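Local coordinates for thymidylate synthase ThyX (Streptomyces cacaoi subsp. asoensis, PDB 4P5A), which probably catalyses the FAD-dependent reductive methylation of uridylates (UMP or dUMP) at the pyrimidine ring, working as a homotetramer with methylenetetrahydrofolate as methyl donor, at residues B[11-16]-B[73-78]; B[25-30]-B[51-56]; B[55-60]-B[229-234]; B[104-109]-B[167-172]; B[197-202]-B[234-239]. All blocks are in the same frame, centred on the assembly; numbering follows the deposited sequence.

Interaction 1 (B[11-16]-B[73-78])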
# COMPACT_ATOMS: atom_id res chain seq x y z
N ASP B 11 -17.06 -26.47 -7.44
CA ASP B 11 -16.97 -25.99 -6.06
C ASP B 11 -15.82 -24.96 -5.99
O ASP B 11 -14.89 -24.99 -6.80
CB ASP B 11 -16.69 -27.11 -5.06
CG ASP B 11 -15.45 -27.94 -5.41
OD1 ASP B 11 -14.99 -27.94 -6.58
OD2 ASP B 11 -14.90 -28.61 -4.50
N ILE B 12 -15.96 -24.08 -5.04
CA ILE B 12 -14.92 -23.08 -4.81
C ILE B 12 -14.67 -23.20 -3.34
O ILE B 12 -15.64 -23.14 -2.57
CB ILE B 12 -15.54 -21.73 -5.00
CG1 ILE B 12 -16.08 -21.52 -6.40
CG2 ILE B 12 -14.44 -20.70 -4.81
CD1 ILE B 12 -15.11 -21.33 -7.36
N THR B 13 -13.46 -23.49 -2.94
CA THR B 13 -13.25 -23.80 -1.53
C THR B 13 -12.33 -22.81 -0.85
O THR B 13 -11.43 -22.23 -1.46
CB THR B 13 -12.70 -25.15 -1.31
OG1 THR B 13 -11.39 -25.19 -1.76
CG2 THR B 13 -13.51 -26.25 -2.07
N VAL B 14 -12.62 -22.56 0.40
CA VAL B 14 -11.89 -21.59 1.26
C VAL B 14 -11.74 -22.32 2.60
O VAL B 14 -12.74 -22.86 3.18
CB VAL B 14 -12.71 -20.33 1.48
CG1 VAL B 14 -12.10 -19.49 2.56
CG2 VAL B 14 -12.83 -19.49 0.17
N GLU B 15 -10.50 -22.40 3.07
CA GLU B 15 -10.27 -22.95 4.45
C GLU B 15 -9.47 -21.93 5.19
O GLU B 15 -8.49 -21.45 4.68
CB GLU B 15 -9.44 -24.24 4.38
CG GLU B 15 -10.21 -25.37 3.62
CD GLU B 15 -9.25 -26.46 3.06
OE1 GLU B 15 -9.48 -26.88 1.89
OE2 GLU B 15 -8.25 -26.81 3.80
N LEU B 16 -9.77 -21.73 6.49
CA LEU B 16 -8.89 -20.87 7.29
C LEU B 16 -7.65 -21.71 7.76
O LEU B 16 -7.78 -22.78 8.42
CB LEU B 16 -9.67 -20.33 8.51
CG LEU B 16 -8.83 -19.50 9.48
CD1 LEU B 16 -8.64 -18.12 8.82
CD2 LEU B 16 -9.66 -19.27 10.79
N LEU B 73 -6.67 -20.63 2.69
CA LEU B 73 -6.31 -21.44 1.52
C LEU B 73 -7.52 -21.43 0.62
O LEU B 73 -8.65 -21.86 1.01
CB LEU B 73 -6.06 -22.94 1.95
CG LEU B 73 -5.71 -23.99 0.83
CD1 LEU B 73 -4.46 -23.60 0.05
CD2 LEU B 73 -5.40 -25.34 1.59
N VAL B 74 -7.32 -20.98 -0.62
CA VAL B 74 -8.42 -20.80 -1.54
C VAL B 74 -8.15 -21.65 -2.79
O VAL B 74 -7.08 -21.63 -3.34
CB VAL B 74 -8.48 -19.29 -2.01
CG1 VAL B 74 -9.65 -19.09 -3.03
CG2 VAL B 74 -8.70 -18.37 -0.76
N ARG B 75 -9.13 -22.44 -3.22
CA ARG B 75 -9.08 -23.09 -4.50
C ARG B 75 -10.19 -22.62 -5.44
O ARG B 75 -11.39 -22.69 -5.09
CB ARG B 75 -9.22 -24.62 -4.28
CG ARG B 75 -9.00 -25.46 -5.60
CD ARG B 75 -8.99 -27.05 -5.30
NE ARG B 75 -8.55 -27.31 -3.93
CZ ARG B 75 -7.29 -27.54 -3.54
NH1 ARG B 75 -6.29 -27.61 -4.43
NH2 ARG B 75 -7.03 -27.72 -2.26
N ALA B 76 -9.82 -22.08 -6.61
CA ALA B 76 -10.82 -21.40 -7.45
C ALA B 76 -10.22 -21.36 -8.83
O ALA B 76 -8.97 -21.42 -8.97
CB ALA B 76 -11.11 -19.92 -6.90
N PRO B 77 -11.08 -21.15 -9.88
CA PRO B 77 -10.60 -21.00 -11.24
C PRO B 77 -9.82 -19.69 -11.40
O PRO B 77 -10.06 -18.72 -10.65
CB PRO B 77 -11.89 -21.01 -12.08
CG PRO B 77 -12.98 -20.50 -11.13
CD PRO B 77 -12.55 -21.06 -9.75
N ILE B 78 -8.87 -19.70 -12.29
CA ILE B 78 -8.07 -18.48 -12.53
C ILE B 78 -8.91 -17.19 -12.71
O ILE B 78 -8.55 -16.15 -12.15
CB ILE B 78 -7.18 -18.72 -13.78
CG1 ILE B 78 -6.08 -19.68 -13.36
CG2 ILE B 78 -6.57 -17.37 -14.31
CD1 ILE B 78 -5.22 -20.12 -14.53
O HOH W 1 -9.62 -24.39 -0.10
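L73, E15 and R75 give up the most area here, with T13 close behind, and all four project from the same face of an antiparallel strand pair. E15 and L73 form a hydrogen-bonded pair, bound in both directions: E15 N reaches L73 O at 2.8 Å, and L73 N returns to E15 O with an N-H...O angle of 168°. Their side chains run side by side, pointing the same way, and the carboxylate oxygen E15 OE2 comes to 3.9 Å from the methyl L73 CD2. The next hydrogen-bonded pair, T13 with R75, is built likewise, R75 N to T13 O being 2.9 Å.

With chi1 at 70°, T13 OG1 is tucked between its own N and carbonyl carbon, a rotamer that lays the hydroxyl against R75 CB at 3.4 Å. T13 OG1 donates to a water oxygen at 2.6 Å, and that water donates in turn to L73 O and to E15 OE1. One solvent molecule thus ties both pairs together on this face, and L73 O takes a second proton besides that of E15 N.

V14 and V74, the non-hydrogen-bonded pair between, look to the other face and meet loosely. Before the strand proper, I12 stretches CD1 across to P77 CD at 3.5 Å, the two side chains crossing at about a right angle.

V32 and T34 of the second subunit pack on L73 and R75. Within this chain strand 13-20 is an outer strand of the four-stranded antiparallel sheet, strand 69-77 lying between it and strand 174-181, and helix 207-223 rests against I12 and V74.

Interaction 2 (B[25-30]-B[51-56])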
# COMPACT_ATOMS: atom_id res chain seq x y z
N ALA B 25 -8.45 -7.87 20.18
CA ALA B 25 -7.24 -7.26 19.55
C ALA B 25 -7.55 -5.85 19.04
O ALA B 25 -6.65 -4.98 18.98
CB ALA B 25 -6.75 -8.22 18.35
N VAL B 26 -8.79 -5.62 18.61
CA VAL B 26 -9.16 -4.27 18.15
C VAL B 26 -9.24 -3.28 19.28
O VAL B 26 -8.80 -2.17 19.14
CB VAL B 26 -10.55 -4.32 17.52
CG1 VAL B 26 -11.01 -2.89 16.90
CG2 VAL B 26 -10.57 -5.35 16.45
N VAL B 27 -9.92 -3.69 20.39
CA VAL B 27 -10.11 -2.86 21.55
C VAL B 27 -8.73 -2.46 22.13
O VAL B 27 -8.53 -1.29 22.48
CB VAL B 27 -10.88 -3.71 22.64
CG1 VAL B 27 -10.87 -2.93 24.01
CG2 VAL B 27 -12.35 -4.02 22.10
N LYS B 28 -7.85 -3.45 22.19
CA LYS B 28 -6.47 -3.17 22.79
C LYS B 28 -5.76 -2.14 21.93
O LYS B 28 -5.13 -1.24 22.48
CB LYS B 28 -5.64 -4.43 22.89
CG LYS B 28 -6.12 -5.36 24.06
CD LYS B 28 -5.33 -6.66 24.05
CE LYS B 28 -4.28 -6.76 25.18
NZ LYS B 28 -3.26 -7.90 24.99
N ALA B 29 -5.80 -2.32 20.59
CA ALA B 29 -5.10 -1.38 19.66
C ALA B 29 -5.73 -0.03 19.76
O ALA B 29 -5.07 0.99 19.92
CB ALA B 29 -5.20 -1.87 18.23
N ALA B 30 -7.08 0.03 19.84
CA ALA B 30 -7.75 1.31 19.93
C ALA B 30 -7.49 2.10 21.24
O ALA B 30 -7.40 3.36 21.19
CB ALA B 30 -9.30 1.15 19.81
N GLY B 51 -19.71 -1.62 22.50
CA GLY B 51 -19.72 -0.13 22.45
C GLY B 51 -18.56 0.52 21.69
O GLY B 51 -18.80 1.36 20.80
N LEU B 52 -17.34 0.09 21.97
CA LEU B 52 -16.20 0.69 21.36
C LEU B 52 -16.14 0.34 19.84
O LEU B 52 -15.88 1.20 18.98
CB LEU B 52 -14.98 0.17 22.05
CG LEU B 52 -13.63 0.91 21.72
CD1 LEU B 52 -12.45 0.03 21.84
CD2 LEU B 52 -13.56 2.27 21.05
N ILE B 53 -16.44 -0.90 19.54
CA ILE B 53 -16.32 -1.36 18.14
C ILE B 53 -17.36 -0.65 17.32
O ILE B 53 -17.08 -0.29 16.21
CB ILE B 53 -16.41 -2.88 18.07
CG1 ILE B 53 -14.99 -3.41 18.54
CG2 ILE B 53 -16.79 -3.44 16.67
CD1 ILE B 53 -14.88 -4.92 18.74
N ARG B 54 -18.57 -0.49 17.86
CA ARG B 54 -19.62 0.25 17.09
C ARG B 54 -19.24 1.69 16.87
O ARG B 54 -19.41 2.18 15.74
CB ARG B 54 -20.98 0.10 17.74
CG ARG B 54 -21.53 -1.36 17.67
CD ARG B 54 -22.86 -1.47 18.51
NE ARG B 54 -23.90 -0.44 18.19
CZ ARG B 54 -24.79 -0.52 17.18
NH1 ARG B 54 -25.76 0.45 17.05
NH2 ARG B 54 -24.77 -1.56 16.32
N TYR B 55 -18.62 2.32 17.84
CA TYR B 55 -18.14 3.66 17.73
C TYR B 55 -17.05 3.73 16.65
O TYR B 55 -17.09 4.60 15.74
CB TYR B 55 -17.58 4.17 19.06
CG TYR B 55 -16.78 5.45 18.89
CD1 TYR B 55 -17.41 6.70 18.70
CD2 TYR B 55 -15.39 5.40 18.90
CE1 TYR B 55 -16.60 7.89 18.51
CE2 TYR B 55 -14.59 6.55 18.71
CZ TYR B 55 -15.19 7.78 18.51
OH TYR B 55 -14.34 8.88 18.32
N LEU B 56 -16.10 2.80 16.69
CA LEU B 56 -15.07 2.91 15.63
C LEU B 56 -15.66 2.68 14.28
O LEU B 56 -15.18 3.29 13.30
CB LEU B 56 -13.97 1.81 15.81
CG LEU B 56 -13.25 1.90 17.17
CD1 LEU B 56 -12.51 0.62 17.49
CD2 LEU B 56 -12.31 3.12 17.26
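Helices 25-30 and 51-56 cross at 71°, their axes 10.1 Å apart at closest, and the backbones come nearest at V27 and L52. The contact is made entirely of aliphatic groups. L52 does most of the reaching: its CG stands opposite the backbone N across chi1 (-169°), which carries CD1 onto the other helix. L52 CD1 sits 3.7 Å from V27 CA and 3.9 Å from A30 CB, so it lies against the backbone of one turn and the short side chain of the next. Both methyls of V27 also touch it, V27 CG1 lying 4.0 Å from L52 CD1.

One turn further along, L56 CD1 touches both V26 CG1, at 3.9 Å, and A30 CB, at 4.0 Å. L56 and V26 slide past one another in opposite directions. A30 is therefore touched by both leucines. I53 stays a little farther off, I53 CG1 being 4.3 Å from V26 CG1.

Other parts of the fold adjoin the pair. Y178 of the second subunit covers helix 23-30 at K28 and A29. F65 lies against V26 and L56, FAD-binding H61 touches L56, and helix 225-233 packs on I53 through V226, T227 and A230.

Interaction 3 (B[55-60]-B[229-234])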
# COMPACT_ATOMS: atom_id res chain seq x y z
N TYR B 55 -18.62 2.32 17.84
CA TYR B 55 -18.14 3.66 17.73
C TYR B 55 -17.05 3.73 16.65
O TYR B 55 -17.09 4.60 15.74
CB TYR B 55 -17.58 4.17 19.06
CG TYR B 55 -16.78 5.45 18.89
CD1 TYR B 55 -17.41 6.70 18.70
CD2 TYR B 55 -15.39 5.40 18.90
CE1 TYR B 55 -16.60 7.89 18.51
CE2 TYR B 55 -14.59 6.55 18.71
CZ TYR B 55 -15.19 7.78 18.51
OH TYR B 55 -14.34 8.88 18.32
N LEU B 56 -16.10 2.80 16.69
CA LEU B 56 -15.07 2.91 15.63
C LEU B 56 -15.66 2.68 14.28
O LEU B 56 -15.18 3.29 13.30
CB LEU B 56 -13.97 1.81 15.81
CG LEU B 56 -13.25 1.90 17.17
CD1 LEU B 56 -12.51 0.62 17.49
CD2 LEU B 56 -12.31 3.12 17.26
N MET B 57 -16.65 1.78 14.15
CA MET B 57 -17.19 1.38 12.83
C MET B 57 -17.89 2.57 12.30
O MET B 57 -17.76 2.88 11.10
CB MET B 57 -18.17 0.19 12.99
CG MET B 57 -18.73 -0.62 11.76
SD MET B 57 -17.41 -1.32 10.77
CE MET B 57 -16.85 -2.67 11.91
N ARG B 58 -18.65 3.29 13.13
CA ARG B 58 -19.44 4.38 12.55
C ARG B 58 -18.66 5.67 12.32
O ARG B 58 -19.03 6.47 11.44
CB ARG B 58 -20.75 4.56 13.29
CG ARG B 58 -20.63 5.44 14.45
CD ARG B 58 -22.01 5.55 15.22
NE ARG B 58 -21.75 6.42 16.36
CZ ARG B 58 -21.53 6.02 17.62
NH1 ARG B 58 -21.27 6.95 18.54
NH2 ARG B 58 -21.62 4.72 17.98
N SER B 59 -17.54 5.80 13.01
CA SER B 59 -16.63 6.90 12.90
C SER B 59 -15.55 6.59 11.83
O SER B 59 -14.69 7.44 11.61
CB SER B 59 -15.90 7.16 14.21
OG SER B 59 -16.86 7.50 15.18
N ARG B 60 -15.66 5.45 11.15
CA ARG B 60 -14.63 5.00 10.15
C ARG B 60 -13.23 5.11 10.74
O ARG B 60 -12.23 5.52 10.03
CB ARG B 60 -14.70 5.85 8.87
CG ARG B 60 -16.02 5.70 8.14
CD ARG B 60 -15.89 6.36 6.72
NE ARG B 60 -15.55 7.78 6.92
CZ ARG B 60 -15.38 8.60 5.87
NH1 ARG B 60 -15.08 9.89 6.07
NH2 ARG B 60 -15.45 8.04 4.65
N GLU B 229 -20.77 -8.34 13.54
CA GLU B 229 -22.10 -7.75 13.73
C GLU B 229 -22.13 -6.28 13.45
O GLU B 229 -23.09 -5.78 12.77
CB GLU B 229 -22.66 -7.96 15.16
CG GLU B 229 -22.93 -9.40 15.37
CD GLU B 229 -24.11 -9.96 14.59
OE1 GLU B 229 -25.27 -9.63 15.02
OE2 GLU B 229 -23.88 -10.78 13.62
N ALA B 230 -21.12 -5.57 13.93
CA ALA B 230 -21.06 -4.09 13.70
C ALA B 230 -20.90 -3.76 12.20
O ALA B 230 -21.48 -2.81 11.70
CB ALA B 230 -19.84 -3.46 14.50
N PHE B 231 -20.05 -4.52 11.48
CA PHE B 231 -19.85 -4.26 10.06
C PHE B 231 -21.20 -4.31 9.34
O PHE B 231 -21.50 -3.47 8.51
CB PHE B 231 -19.01 -5.39 9.53
CG PHE B 231 -18.74 -5.32 8.01
CD1 PHE B 231 -19.11 -6.44 7.21
CD2 PHE B 231 -18.11 -4.17 7.43
CE1 PHE B 231 -18.86 -6.47 5.79
CE2 PHE B 231 -17.92 -4.19 6.02
CZ PHE B 231 -18.27 -5.30 5.22
N THR B 232 -22.00 -5.34 9.64
CA THR B 232 -23.30 -5.43 8.94
C THR B 232 -24.28 -4.38 9.43
O THR B 232 -24.98 -3.76 8.59
CB THR B 232 -23.85 -6.86 9.03
OG1 THR B 232 -23.09 -7.65 8.10
CG2 THR B 232 -25.30 -6.96 8.49
N ALA B 233 -24.23 -4.06 10.68
CA ALA B 233 -25.16 -3.02 11.27
C ALA B 233 -24.95 -1.68 10.63
O ALA B 233 -25.94 -0.88 10.50
CB ALA B 233 -24.92 -2.88 12.73
N PHE B 234 -23.70 -1.37 10.27
CA PHE B 234 -23.44 -0.07 9.67
C PHE B 234 -23.41 0.02 8.15
O PHE B 234 -22.88 1.01 7.60
CB PHE B 234 -22.24 0.56 10.32
CG PHE B 234 -22.56 0.99 11.78
CD1 PHE B 234 -23.44 2.12 12.02
CD2 PHE B 234 -22.15 0.20 12.85
CE1 PHE B 234 -23.80 2.51 13.32
CE2 PHE B 234 -22.42 0.59 14.16
CZ PHE B 234 -23.28 1.72 14.43
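M57 and R58 meet A230, F231 and F234 where two helix ends pack together. Helix 48-58 finishes in a Schellman motif with R60 at positive phi; the other end is the last turn of helix 225-233, beyond which F234 leaves helical geometry. The contact between them is apolar and aromatic.

The aliphatic part belongs to M57. Its CG swings opposite the backbone N (chi1 -169°), and the chain then bends twice, at chi2 and chi3, which turns the thioether along the neighbouring helix instead of straight into it. M57 CG rests 3.5 Å from A230 O and 3.7 Å from F234 CD2. M57 CE comes to 4.0 Å from A230 CB and lies close to the backbone of F231, 3.7 Å from F231 N. SD is at the edge of the F231 ring, near its plane. M187 of helix 183-193 borders both M57 and F231, and P239 also packs on M57.

The aromatic part is a CH-pi contact. R58 CB stands over one face of the F234 ring, 3.9 Å from the centroid and 20° off the normal; the extended chain then carries CD past CE1 and CZ. The guanidinium is turned 44° from the ring plane. R54, one turn earlier, also touches F234.

Within the helix end, Y55 O accepts S59 N and S59 OG from opposite faces of its carbonyl plane; Y55 OH bonds outward, to G122 O of the fourth subunit. S59 OG reaches back one turn, 3.0 Å from Y55 O and 3.3 Å above the plane of the Y55 ring, toward its rim.

Interaction 4 (B[104-109]-B[167-172])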
# COMPACT_ATOMS: atom_id res chain seq x y z
N ALA B 104 -5.73 -31.49 -14.08
CA ALA B 104 -6.77 -31.39 -15.08
C ALA B 104 -8.11 -31.10 -14.42
O ALA B 104 -9.07 -31.77 -14.67
CB ALA B 104 -6.85 -32.70 -15.92
N ALA B 105 -8.18 -30.04 -13.61
CA ALA B 105 -9.45 -29.71 -12.95
C ALA B 105 -9.87 -28.39 -13.46
O ALA B 105 -9.04 -27.41 -13.47
CB ALA B 105 -9.33 -29.70 -11.47
N PHE B 106 -11.14 -28.29 -13.87
CA PHE B 106 -11.64 -27.10 -14.61
C PHE B 106 -12.99 -26.77 -14.04
O PHE B 106 -13.80 -27.67 -13.71
CB PHE B 106 -11.77 -27.34 -16.16
CG PHE B 106 -10.52 -27.72 -16.78
CD1 PHE B 106 -10.20 -29.04 -16.95
CD2 PHE B 106 -9.55 -26.73 -17.08
CE1 PHE B 106 -8.99 -29.44 -17.44
CE2 PHE B 106 -8.27 -27.11 -17.60
CZ PHE B 106 -8.01 -28.47 -17.81
N TYR B 107 -13.29 -25.47 -13.90
CA TYR B 107 -14.54 -25.06 -13.32
C TYR B 107 -15.70 -24.97 -14.37
O TYR B 107 -15.54 -24.41 -15.47
CB TYR B 107 -14.39 -23.63 -12.66
CG TYR B 107 -15.68 -23.03 -12.14
CD1 TYR B 107 -16.41 -22.09 -12.91
CD2 TYR B 107 -16.21 -23.42 -10.89
CE1 TYR B 107 -17.61 -21.57 -12.46
CE2 TYR B 107 -17.43 -22.89 -10.41
CZ TYR B 107 -18.11 -22.00 -11.19
OH TYR B 107 -19.31 -21.44 -10.75
N VAL B 108 -16.87 -25.46 -13.95
CA VAL B 108 -18.11 -25.18 -14.73
C VAL B 108 -19.15 -24.82 -13.70
O VAL B 108 -19.17 -25.39 -12.62
CB VAL B 108 -18.57 -26.49 -15.60
CG1 VAL B 108 -17.57 -26.82 -16.68
CG2 VAL B 108 -18.79 -27.65 -14.69
N PRO B 109 -20.06 -23.92 -14.03
CA PRO B 109 -21.06 -23.51 -13.04
C PRO B 109 -22.00 -24.66 -12.69
O PRO B 109 -22.27 -25.49 -13.57
CB PRO B 109 -21.79 -22.36 -13.71
CG PRO B 109 -21.32 -22.33 -15.23
CD PRO B 109 -20.13 -23.24 -15.35
N LEU B 167 -0.02 -21.98 -22.12
CA LEU B 167 -0.74 -21.03 -22.94
C LEU B 167 -2.11 -21.50 -23.43
O LEU B 167 -2.99 -20.68 -23.68
CB LEU B 167 0.10 -20.60 -24.12
CG LEU B 167 0.91 -19.31 -23.93
CD1 LEU B 167 1.68 -19.39 -22.62
CD2 LEU B 167 1.91 -19.32 -25.15
N VAL B 168 -2.28 -22.82 -23.63
CA VAL B 168 -3.53 -23.32 -24.18
C VAL B 168 -4.63 -23.55 -23.14
O VAL B 168 -5.80 -23.85 -23.51
CB VAL B 168 -3.27 -24.65 -24.97
CG1 VAL B 168 -2.32 -24.29 -26.17
CG2 VAL B 168 -2.77 -25.73 -24.03
N LEU B 169 -4.30 -23.41 -21.84
CA LEU B 169 -5.29 -23.76 -20.76
C LEU B 169 -6.22 -22.58 -20.49
O LEU B 169 -5.78 -21.40 -20.56
CB LEU B 169 -4.61 -24.21 -19.42
CG LEU B 169 -3.69 -25.44 -19.59
CD1 LEU B 169 -3.02 -25.70 -18.33
CD2 LEU B 169 -4.52 -26.64 -19.90
N PRO B 170 -7.51 -22.87 -20.20
CA PRO B 170 -8.51 -21.87 -20.12
C PRO B 170 -8.47 -21.16 -18.77
O PRO B 170 -7.88 -21.67 -17.77
CB PRO B 170 -9.81 -22.69 -20.20
CG PRO B 170 -9.48 -24.01 -19.62
CD PRO B 170 -8.06 -24.22 -20.10
N VAL B 171 -9.15 -20.04 -18.70
CA VAL B 171 -9.20 -19.27 -17.44
C VAL B 171 -10.06 -19.95 -16.38
O VAL B 171 -10.10 -19.50 -15.19
CB VAL B 171 -9.67 -17.83 -17.68
CG1 VAL B 171 -8.67 -17.00 -18.57
CG2 VAL B 171 -11.08 -17.82 -18.25
N SER B 172 -10.73 -21.05 -16.75
CA SER B 172 -11.46 -21.85 -15.81
C SER B 172 -10.64 -22.89 -15.06
O SER B 172 -11.15 -23.60 -14.20
CB SER B 172 -12.58 -22.59 -16.58
OG SER B 172 -11.91 -23.47 -17.52
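F106 meets the loop 167-172 with one side of its ring. Starting at the root, F106 CB lies 4.1 Å from S172 OG. Chi1 of -58° sets CG opposite the carbonyl carbon and beside the backbone N, and from there the ring runs toward P170, crossing the proline at about a right angle. F106 CD2 is 3.7 Å from P170 CG and 4.0 Å from S172 OG. Next round the ring, F106 CE2 finds P170 CD at 3.8 Å and, at the ring edge near its plane, L169 CD2 at a looser 4.4 Å. Y145 and F149 of helix 131-157 also pack against F106, the Y145 ring inclined by about 35° to it.

The backbone joins the segments once: Y107 N donates to S172 O at 2.9 Å, with the donor tilted 33° from the carbonyl plane. Y107 then sends its hydroxyl elsewhere, to E208.

Strand 105-107 pairs in parallel with strand 7-9, and the loop leads into strand 174-181. L167 of the third subunit packs on Y107 and P170, while its backbone O accepts a weak bond from S172 OG. By side chain, L169 lies about 4 Å from R166, which lines the 5-bromo-UMP pocket.

The chemistry is thus one backbone bond in a largely apolar, buried setting: that bond and a CA-H...O contact from F106 CA share S172 O, and the packing before it, at L169 and P170, is apolar.

Interaction 5 (B[197-202]-B[234-239])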
# COMPACT_ATOMS: atom_id res chain seq x y z
N PRO B 197 -28.32 -6.44 -1.25
CA PRO B 197 -29.20 -5.32 -1.71
C PRO B 197 -29.58 -4.30 -0.64
O PRO B 197 -29.95 -3.17 -1.00
CB PRO B 197 -30.46 -6.04 -2.26
CG PRO B 197 -29.85 -7.37 -2.84
CD PRO B 197 -28.83 -7.77 -1.69
N ASP B 198 -29.50 -4.73 0.63
CA ASP B 198 -29.57 -3.96 1.88
C ASP B 198 -28.32 -3.05 2.26
O ASP B 198 -28.42 -2.17 3.13
CB ASP B 198 -29.72 -5.01 3.04
CG ASP B 198 -28.56 -6.17 3.03
OD1 ASP B 198 -27.66 -6.22 4.00
OD2 ASP B 198 -28.58 -7.06 2.08
N ALA B 199 -27.15 -3.29 1.61
CA ALA B 199 -25.89 -2.62 2.02
C ALA B 199 -25.91 -1.15 1.69
O ALA B 199 -26.72 -0.70 0.79
CB ALA B 199 -24.66 -3.32 1.33
N ALA B 200 -25.06 -0.35 2.31
CA ALA B 200 -25.02 1.05 1.95
C ALA B 200 -24.67 1.23 0.47
O ALA B 200 -25.17 2.18 -0.23
CB ALA B 200 -24.00 1.77 2.77
N TYR B 201 -23.80 0.35 -0.04
CA TYR B 201 -23.44 0.35 -1.51
C TYR B 201 -23.72 -1.03 -2.07
O TYR B 201 -23.29 -2.04 -1.53
CB TYR B 201 -21.95 0.67 -1.68
CG TYR B 201 -21.66 2.06 -1.29
CD1 TYR B 201 -21.74 3.06 -2.25
CD2 TYR B 201 -21.33 2.39 0.04
CE1 TYR B 201 -21.45 4.35 -1.88
CE2 TYR B 201 -21.07 3.63 0.42
CZ TYR B 201 -21.17 4.64 -0.57
OH TYR B 201 -20.90 5.95 -0.20
N VAL B 202 -24.46 -1.10 -3.16
CA VAL B 202 -24.77 -2.40 -3.70
C VAL B 202 -23.73 -2.71 -4.78
O VAL B 202 -23.62 -1.98 -5.77
CB VAL B 202 -26.22 -2.52 -4.17
CG1 VAL B 202 -26.51 -3.91 -4.66
CG2 VAL B 202 -27.24 -2.05 -2.99
N PHE B 234 -23.70 -1.37 10.27
CA PHE B 234 -23.44 -0.07 9.67
C PHE B 234 -23.41 0.02 8.15
O PHE B 234 -22.88 1.01 7.60
CB PHE B 234 -22.24 0.56 10.32
CG PHE B 234 -22.56 0.99 11.78
CD1 PHE B 234 -23.44 2.12 12.02
CD2 PHE B 234 -22.15 0.20 12.85
CE1 PHE B 234 -23.80 2.51 13.32
CE2 PHE B 234 -22.42 0.59 14.16
CZ PHE B 234 -23.28 1.72 14.43
N GLY B 235 -23.95 -1.01 7.49
CA GLY B 235 -24.15 -0.93 6.03
C GLY B 235 -23.08 -1.64 5.23
O GLY B 235 -23.04 -1.46 4.04
N ARG B 236 -22.19 -2.39 5.91
CA ARG B 236 -21.18 -3.27 5.19
C ARG B 236 -20.17 -2.43 4.46
O ARG B 236 -19.76 -2.79 3.31
CB ARG B 236 -21.81 -4.32 4.27
CG ARG B 236 -22.74 -5.31 5.07
CD ARG B 236 -23.38 -6.39 4.15
NE ARG B 236 -22.41 -7.25 3.46
CZ ARG B 236 -21.77 -8.28 4.04
NH1 ARG B 236 -21.96 -8.61 5.36
NH2 ARG B 236 -20.96 -8.97 3.30
N VAL B 237 -19.75 -1.36 5.13
CA VAL B 237 -18.73 -0.41 4.63
C VAL B 237 -17.51 -0.59 5.54
O VAL B 237 -17.68 -0.60 6.77
CB VAL B 237 -19.23 1.05 4.73
CG1 VAL B 237 -18.14 1.93 4.21
CG2 VAL B 237 -20.49 1.20 3.87
N SER B 238 -16.31 -0.80 5.00
CA SER B 238 -15.13 -0.90 5.88
C SER B 238 -14.89 0.41 6.54
O SER B 238 -14.95 1.47 5.85
CB SER B 238 -13.89 -1.26 4.98
OG SER B 238 -12.78 -1.57 5.82
N PRO B 239 -14.50 0.39 7.81
CA PRO B 239 -14.11 1.56 8.50
C PRO B 239 -12.69 1.96 7.98
O PRO B 239 -11.98 1.13 7.33
CB PRO B 239 -14.07 1.10 9.98
CG PRO B 239 -13.66 -0.42 9.89
CD PRO B 239 -14.38 -0.88 8.60
OXT PRO B 239 -12.28 3.12 8.21
O HOH W 2 -21.81 -1.21 1.53
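A200 and G235 make the tight end of this loop-to-loop contact, their CA atoms 4.6 Å apart. A200 N donates to G235 O at 2.9 Å, nearly straight at 168°, in the carbonyl plane and on a lone pair. A199 CB and A200 CB both lie near G235 O, A200 CB at 3.6 Å. V237 extends the packed part: V237 CG2 rests 3.7 Å from A200 CB and approaches the Y201 ring at its edge.

Elsewhere the fit is slacker. A water bridges the loops, accepting from Y201 N at 3.0 Å and lying 2.8 Å from G235 O, to which it can donate. The exposed D198 only approaches the aliphatic part of R236, D198 OD1 to R236 CD being 4.3 Å; the guanidinium turns instead to E217 in a salt bridge, with T232 and T194 as further partners. Y201 of the fourth subunit packs on V237.

Backbone bonds from G235 N to T232 O and from R236 N to F231 O, with G235 at positive phi, identify the Schellman motif that ends helix 225-233 and turns the C-terminal tail onto the 197-202 loop.

Interactions 2, 3 and 5 form one connected region: 2 and 3 share Y55 and L56 on helix 48-58, while 3 and 5 share F234, with centres 10 Å apart in each case. I53 CG2 packs on A230 CB at 3.7 Å, joining the first two. Interactions 1 and 4 make a second group, centres 14 Å apart, where P77 CB meets Y107 CB at 3.7 Å. The centres of interactions 2 and 4 lie 44 Å apart, on opposite sides of the chain's centre. Bound ligands lie near both groups: by side chain, L56 is about 8 Å and V237 about 9 Å from a bound FAD, L169 about 9 Å and P77 about 10 Å from a bound 5-bromo-UMP.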